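Local coordinates for protein putative RnfG subunit of electron transport complex (Thermotoga maritima, PDB 3DCZ) that is probably the FMN-carrying subunit of a membrane-bound complex that couples electron transfer to ion translocation across the membrane, at residues V98-C103 and N114-I119; R139-V144 and G173-S178. All coordinates share one frame; numbering follows the deposited sequence. Where two conformers were deposited one is given.

Following the chain from the N terminus, interaction 1 comes first of the two: strand 98-107 turns back into strand 110-120, and the pairing of V98-C103 with N114-I119 closes a short hairpin loop of ten residues. Interaction 2 opens after that: R139-V144 meets G173-S178 and closes a longer loop of 28 residues that carries helices 146-151 and 166-170 and the short strand 154-155. The two loops follow in series, neither enclosing nor crossing the other. The centres of the two contacts lie about 13 Å apart, and they touch where the F142 ring packs on the backbone of N114-V116, tying the last strand of the five-stranded sheet to the segment that follows it.

Interaction 1: residues V98-C103 and N114-I119; sequences VTVVAC and NSVRVI
V100 and V116 meet methyl to methyl on the face of the sheet they share with A102 and V118, CG1 of one 3.7 Å from CG1 of the other. This is the buried half of the contact: A102 has only a methyl to offer beside V116, and A194, L195 and M198 of helix 188-206 close over V100, A102 and V116. Toward V98 the contact is less deeply covered: V98 and V118, both partly exposed, still touch through CG1 atoms 3.6 Å apart; each CG1 stands opposite its own backbone N (chi1 179° in V98), and the two side chains cross obliquely. The strands form an antiparallel hairpin at the edge of the five-stranded sheet, with V101 and R117 in a hydrogen-bonded pair: V101 N to R117 O and R117 N to V101 O are both 2.8 Å, each donor tilted out of the carbonyl plane. A classic beta bulge interrupts the regular pairing at C103. N114 and S115 both face C103, whose O takes a 2.8 Å bond from N114 N but only a weak one, 3.5 Å, from S115 N. The N114 amide turns elsewhere, its ND2 bonding V31 O and K33 O. On the sheet's other face I119 reaches diagonally across to the neighbouring strand, CD1 lying 3.7 Å from V101 CG2, and also touches A27 of helix 22-31. R117, partly exposed, starts on this face and leads away from strand 98-103, making a cation-pi contact with F30, while T99 and I119 pair through bonds in both directions, T99 O receiving I119 N at 2.8 Å.

Interaction 2: residues R139-V144 and G173-S178; sequences RRFFPV and GIVKVS. With EDO (1,2-ethanediol), chain E.
The F141 ring has V175 on one face: CG1 sits over its centre as a CH-pi contact, 3.6 Å from the centroid and 5° off the normal. V177 CG1 approaches the same ring obliquely, 4.2 Å from CE1, and P188, V191 and V192 of helix 188-206 also pack on F141. The R140 guanidinium takes K176 O at its edge, near its own plane, whereas exposed R139 has O1 of a 1,2-ethanediol, probably from the crystallisation liquor, at its edge and in plane, bonded to NH1, while NH2 bonds O2. The contact joins the 3-10 turn at 139-140, and the loop that follows it, to a short strand at I174-V175 that pairs in parallel with strand 154-155. That strand starts directly behind a Schellman motif at G173, with positive phi, that closes the helical turn before it, and V144 CG1 rests 4.1 Å from G173 CA.

R140 carries the polar part. A bend at chi2 (-64°) folds its chain round the K176 carbonyl, CG coming within 3.4 Å of K176 O before NH1 donates to that oxygen at 2.8 Å. The donor stands well above the carbonyl plane, so the bond uses no lone-pair direction. NH1 also makes a salt bridge with D179, and K176 leads its amine away to G164 O. A leucine here would probably leave K176 O without its NH1 donor and D179 without its counter-charge. Beside this grip a water links the two backbones, donating to R140 O at 2.7 Å and accepting from K176 N at 2.9 Å.

Interaction 1: residues V98-C103 and N114-I119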
loop_
_atom_site.group_PDB
_atom_site.type_symbol
_atom_site.label_atom_id
_atom_site.label_comp_id
_atom_site.label_asym_id
_atom_site.label_seq_id
_atom_site.Cartn_x
_atom_site.Cartn_y
_atom_site.Cartn_z
ATOM N N VAL A 98 11.177 4.171 -9.191
ATOM C CA VAL A 98 10.063 3.368 -8.635
ATOM C C VAL A 98 9.385 4.054 -7.454
ATOM O O VAL A 98 10.038 4.590 -6.559
ATOM C CB VAL A 98 10.507 1.942 -8.183
ATOM C CG1 VAL A 98 9.331 1.153 -7.595
ATOM C CG2 VAL A 98 11.147 1.168 -9.352
ATOM N N THR A 99 8.053 4.003 -7.448
ATOM C CA THR A 99 7.242 4.419 -6.337
ATOM C C THR A 99 6.224 3.311 -6.009
ATOM O O THR A 99 5.618 2.732 -6.920
ATOM C CB THR A 99 6.439 5.707 -6.655
ATOM O OG1 THR A 99 7.365 6.768 -6.915
ATOM C CG2 THR A 99 5.540 6.116 -5.489
ATOM N N VAL A 100 6.004 3.068 -4.725
ATOM C CA VAL A 100 4.992 2.105 -4.299
ATOM C C VAL A 100 3.747 2.900 -3.813
ATOM O O VAL A 100 3.889 3.742 -2.910
ATOM C CB VAL A 100 5.467 1.247 -3.094
ATOM C CG1 VAL A 100 4.378 0.211 -2.735
ATOM C CG2 VAL A 100 6.796 0.554 -3.397
ATOM N N VAL A 101 2.571 2.624 -4.390
ATOM C CA VAL A 101 1.299 3.276 -4.003
ATOM C C VAL A 101 0.540 2.232 -3.189
ATOM O O VAL A 101 0.558 1.042 -3.523
ATOM C CB VAL A 101 0.463 3.695 -5.265
ATOM C CG1 VAL A 101 -0.863 4.306 -4.838
ATOM C CG2 VAL A 101 1.325 4.672 -6.138
ATOM N N ALA A 102 -0.081 2.639 -2.107
ATOM C CA ALA A 102 -0.807 1.707 -1.253
ATOM C C ALA A 102 -2.013 2.367 -0.633
ATOM O O ALA A 102 -2.008 3.565 -0.406
ATOM C CB ALA A 102 0.097 1.117 -0.176
ATOM N N CYS A 103 -3.023 1.555 -0.355
ATOM C CA CYS A 103 -4.256 1.984 0.279
ATOM C C CYS A 103 -4.397 1.224 1.602
ATOM O O CYS A 103 -4.330 -0.007 1.655
ATOM C CB CYS A 103 -5.490 1.663 -0.598
ATOM S SG CYS A 103 -7.048 1.976 0.280
ATOM N N ASN A 114 -5.143 -2.587 2.249
ATOM C CA ASN A 114 -6.103 -3.046 1.242
ATOM C C ASN A 114 -5.440 -3.511 -0.025
ATOM O O ASN A 114 -5.824 -4.531 -0.571
ATOM C CB ASN A 114 -7.082 -1.921 0.913
ATOM C CG ASN A 114 -8.195 -2.343 -0.050
ATOM O OD1 ASN A 114 -9.089 -3.108 0.350
ATOM N ND2 ASN A 114 -8.179 -1.822 -1.312
ATOM N N SER A 115 -4.513 -2.706 -0.551
ATOM C CA SER A 115 -3.950 -2.958 -1.868
ATOM C C SER A 115 -2.711 -2.162 -2.107
ATOM O O SER A 115 -2.438 -1.198 -1.420
ATOM C CB SER A 115 -4.989 -2.690 -2.957
ATOM O OG SER A 115 -4.554 -2.968 -4.264
ATOM N N VAL A 116 -1.945 -2.604 -3.074
ATOM C CA VAL A 116 -0.637 -2.050 -3.385
ATOM C C VAL A 116 -0.452 -2.063 -4.887
ATOM O O VAL A 116 -0.883 -3.022 -5.553
ATOM C CB VAL A 116 0.494 -2.961 -2.785
ATOM C CG1 VAL A 116 1.860 -2.415 -3.107
ATOM C CG2 VAL A 116 0.291 -3.166 -1.301
ATOM N N ARG A 117 0.216 -1.038 -5.420
ATOM C CA ARG A 117 0.625 -1.024 -6.830
ATOM C C ARG A 117 2.003 -0.399 -6.902
ATOM O O ARG A 117 2.170 0.744 -6.490
ATOM C CB ARG A 117 -0.357 -0.205 -7.671
ATOM C CG ARG A 117 0.080 0.008 -9.123
ATOM C CD ARG A 117 -0.198 -1.206 -9.978
ATOM N NE ARG A 117 -1.400 -1.008 -10.798
ATOM C CZ ARG A 117 -2.216 -1.973 -11.209
ATOM N NH1 ARG A 117 -2.022 -3.248 -10.860
ATOM N NH2 ARG A 117 -3.274 -1.646 -11.951
ATOM N N VAL A 118 2.959 -1.132 -7.447
ATOM C CA VAL A 118 4.317 -0.650 -7.602
ATOM C C VAL A 118 4.376 -0.049 -8.990
ATOM O O VAL A 118 4.030 -0.725 -9.978
ATOM C CB VAL A 118 5.339 -1.832 -7.436
ATOM C CG1 VAL A 118 6.741 -1.305 -7.523
ATOM C CG2 VAL A 118 5.127 -2.536 -6.097
ATOM N N ILE A 119 4.787 1.217 -9.088
ATOM C CA ILE A 119 4.937 1.888 -10.390
ATOM C C ILE A 119 6.419 1.985 -10.714
ATOM O O ILE A 119 7.204 2.548 -9.975
ATOM C CB ILE A 119 4.351 3.322 -10.430
ATOM C CG1 ILE A 119 2.891 3.367 -9.991
ATOM C CG2 ILE A 119 4.414 3.858 -11.840
ATOM C CD1 ILE A 119 2.444 4.765 -9.653
#

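Interaction 2: residues R139-V144 and G173-S178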
loop_
_atom_site.group_PDB
_atom_site.type_symbol
_atom_site.label_atom_id
_atom_site.label_comp_id
_atom_site.label_asym_id
_atom_site.label_seq_id
_atom_site.Cartn_x
_atom_site.Cartn_y
_atom_site.Cartn_z
ATOM N N ARG A 139 0.020 -9.220 -6.006
ATOM C CA ARG A 139 -1.122 -9.625 -5.174
ATOM C C ARG A 139 -0.674 -10.447 -3.970
ATOM O O ARG A 139 -1.437 -10.660 -3.073
ATOM C CB ARG A 139 -2.188 -10.393 -5.986
ATOM C CG ARG A 139 -2.963 -9.517 -6.924
ATOM C CD ARG A 139 -4.024 -10.251 -7.771
ATOM N NE ARG A 139 -4.424 -9.357 -8.855
ATOM C CZ ARG A 139 -5.210 -8.290 -8.704
ATOM N NH1 ARG A 139 -5.794 -8.029 -7.558
ATOM N NH2 ARG A 139 -5.440 -7.498 -9.725
ATOM N N ARG A 140 0.577 -10.903 -3.964
ATOM C CA ARG A 140 1.121 -11.585 -2.787
ATOM C C ARG A 140 1.230 -10.627 -1.591
ATOM O O ARG A 140 1.325 -11.090 -0.449
ATOM C CB ARG A 140 2.505 -12.192 -3.082
ATOM C CG ARG A 140 2.527 -13.276 -4.159
ATOM C CD ARG A 140 1.734 -14.471 -3.716
ATOM N NE ARG A 140 1.837 -15.620 -4.629
ATOM C CZ ARG A 140 2.784 -16.558 -4.592
ATOM N NH1 ARG A 140 3.775 -16.518 -3.722
ATOM N NH2 ARG A 140 2.736 -17.554 -5.464
ATOM N N PHE A 141 1.183 -9.323 -1.869
ATOM C CA PHE A 141 1.426 -8.287 -0.843
ATOM C C PHE A 141 0.144 -7.774 -0.152
ATOM O O PHE A 141 0.223 -6.976 0.785
ATOM C CB PHE A 141 2.151 -7.087 -1.462
ATOM C CG PHE A 141 3.563 -7.358 -1.865
ATOM C CD1 PHE A 141 3.835 -8.091 -3.011
ATOM C CD2 PHE A 141 4.618 -6.893 -1.121
ATOM C CE1 PHE A 141 5.146 -8.333 -3.418
ATOM C CE2 PHE A 141 5.920 -7.141 -1.513
ATOM C CZ PHE A 141 6.179 -7.848 -2.651
ATOM N N PHE A 142 -1.036 -8.169 -0.619
ATOM C CA PHE A 142 -2.282 -7.655 -0.046
ATOM C C PHE A 142 -3.456 -8.588 -0.257
ATOM O O PHE A 142 -3.420 -9.430 -1.153
ATOM C CB PHE A 142 -2.618 -6.313 -0.673
ATOM C CG PHE A 142 -2.811 -6.381 -2.153
ATOM C CD1 PHE A 142 -4.051 -6.640 -2.707
ATOM C CD2 PHE A 142 -1.764 -6.106 -2.996
ATOM C CE1 PHE A 142 -4.208 -6.636 -4.092
ATOM C CE2 PHE A 142 -1.924 -6.115 -4.354
ATOM C CZ PHE A 142 -3.147 -6.369 -4.901
ATOM N N PRO A 143 -4.502 -8.448 0.558
ATOM C CA PRO A 143 -4.651 -7.554 1.692
ATOM C C PRO A 143 -3.916 -8.136 2.921
ATOM O O PRO A 143 -3.622 -9.347 2.961
ATOM C CB PRO A 143 -6.161 -7.516 1.903
ATOM C CG PRO A 143 -6.627 -8.845 1.474
ATOM C CD PRO A 143 -5.687 -9.309 0.404
ATOM N N VAL A 144 -3.675 -7.288 3.922
ATOM C CA VAL A 144 -3.098 -7.712 5.196
ATOM C C VAL A 144 -3.942 -7.113 6.313
ATOM O O VAL A 144 -4.205 -5.893 6.326
ATOM C CB VAL A 144 -1.612 -7.291 5.333
ATOM C CG1 VAL A 144 -1.082 -7.631 6.746
ATOM C CG2 VAL A 144 -0.699 -7.960 4.210
ATOM N N GLY A 173 1.188 -11.057 8.317
ATOM C CA GLY A 173 2.084 -10.008 7.825
ATOM C C GLY A 173 3.276 -10.520 7.029
ATOM O O GLY A 173 4.263 -9.801 6.858
ATOM N N ILE A 174 3.173 -11.753 6.519
ATOM C CA ILE A 174 4.257 -12.361 5.790
ATOM C C ILE A 174 3.871 -12.425 4.307
ATOM O O ILE A 174 2.806 -12.955 3.958
ATOM C CB ILE A 174 4.533 -13.794 6.353
ATOM C CG1 ILE A 174 5.022 -13.715 7.797
ATOM C CG2 ILE A 174 5.538 -14.525 5.466
ATOM C CD1 ILE A 174 5.089 -15.082 8.512
ATOM N N VAL A 175 4.738 -11.883 3.459
ATOM C CA VAL A 175 4.553 -11.840 2.018
ATOM C C VAL A 175 5.341 -12.984 1.416
ATOM O O VAL A 175 6.581 -12.989 1.489
ATOM C CB VAL A 175 5.031 -10.490 1.459
ATOM C CG1 VAL A 175 4.975 -10.481 -0.108
ATOM C CG2 VAL A 175 4.193 -9.338 2.112
ATOM N N LYS A 176 4.625 -13.932 0.804
ATOM C CA LYS A 176 5.262 -15.107 0.256
ATOM C C LYS A 176 5.702 -14.788 -1.160
ATOM O O LYS A 176 4.860 -14.558 -2.022
ATOM C CB LYS A 176 4.316 -16.301 0.273
ATOM C CG LYS A 176 5.021 -17.570 -0.149
ATOM C CD LYS A 176 4.139 -18.768 0.039
ATOM C CE LYS A 176 4.911 -20.047 -0.245
ATOM N NZ LYS A 176 4.003 -21.205 -0.175
ATOM N N VAL A 177 7.006 -14.757 -1.376
ATOM C CA VAL A 177 7.557 -14.521 -2.717
ATOM C C VAL A 177 8.663 -15.507 -3.095
ATOM O O VAL A 177 9.105 -15.515 -4.247
ATOM C CB VAL A 177 8.066 -13.051 -2.891
ATOM C CG1 VAL A 177 6.898 -12.079 -3.062
ATOM C CG2 VAL A 177 8.982 -12.621 -1.742
ATOM N N SER A 178 9.070 -16.364 -2.148
ATOM C CA SER A 178 10.220 -17.243 -2.338
ATOM C C SER A 178 10.040 -18.216 -3.503
ATOM O O SER A 178 11.028 -18.706 -4.055
ATOM C CB SER A 178 10.494 -18.024 -1.047
ATOM O OG SER A 178 9.412 -18.883 -0.747
HETATM C C1 EDO E . -8.745 -5.808 -7.151
HETATM O O1 EDO E . -7.475 -5.909 -6.543
HETATM C C2 EDO E . -8.625 -5.153 -8.507
HETATM O O2 EDO E . -8.037 -6.034 -9.468
HETATM O O HOH W 1 1.734 -13.589 0.481
#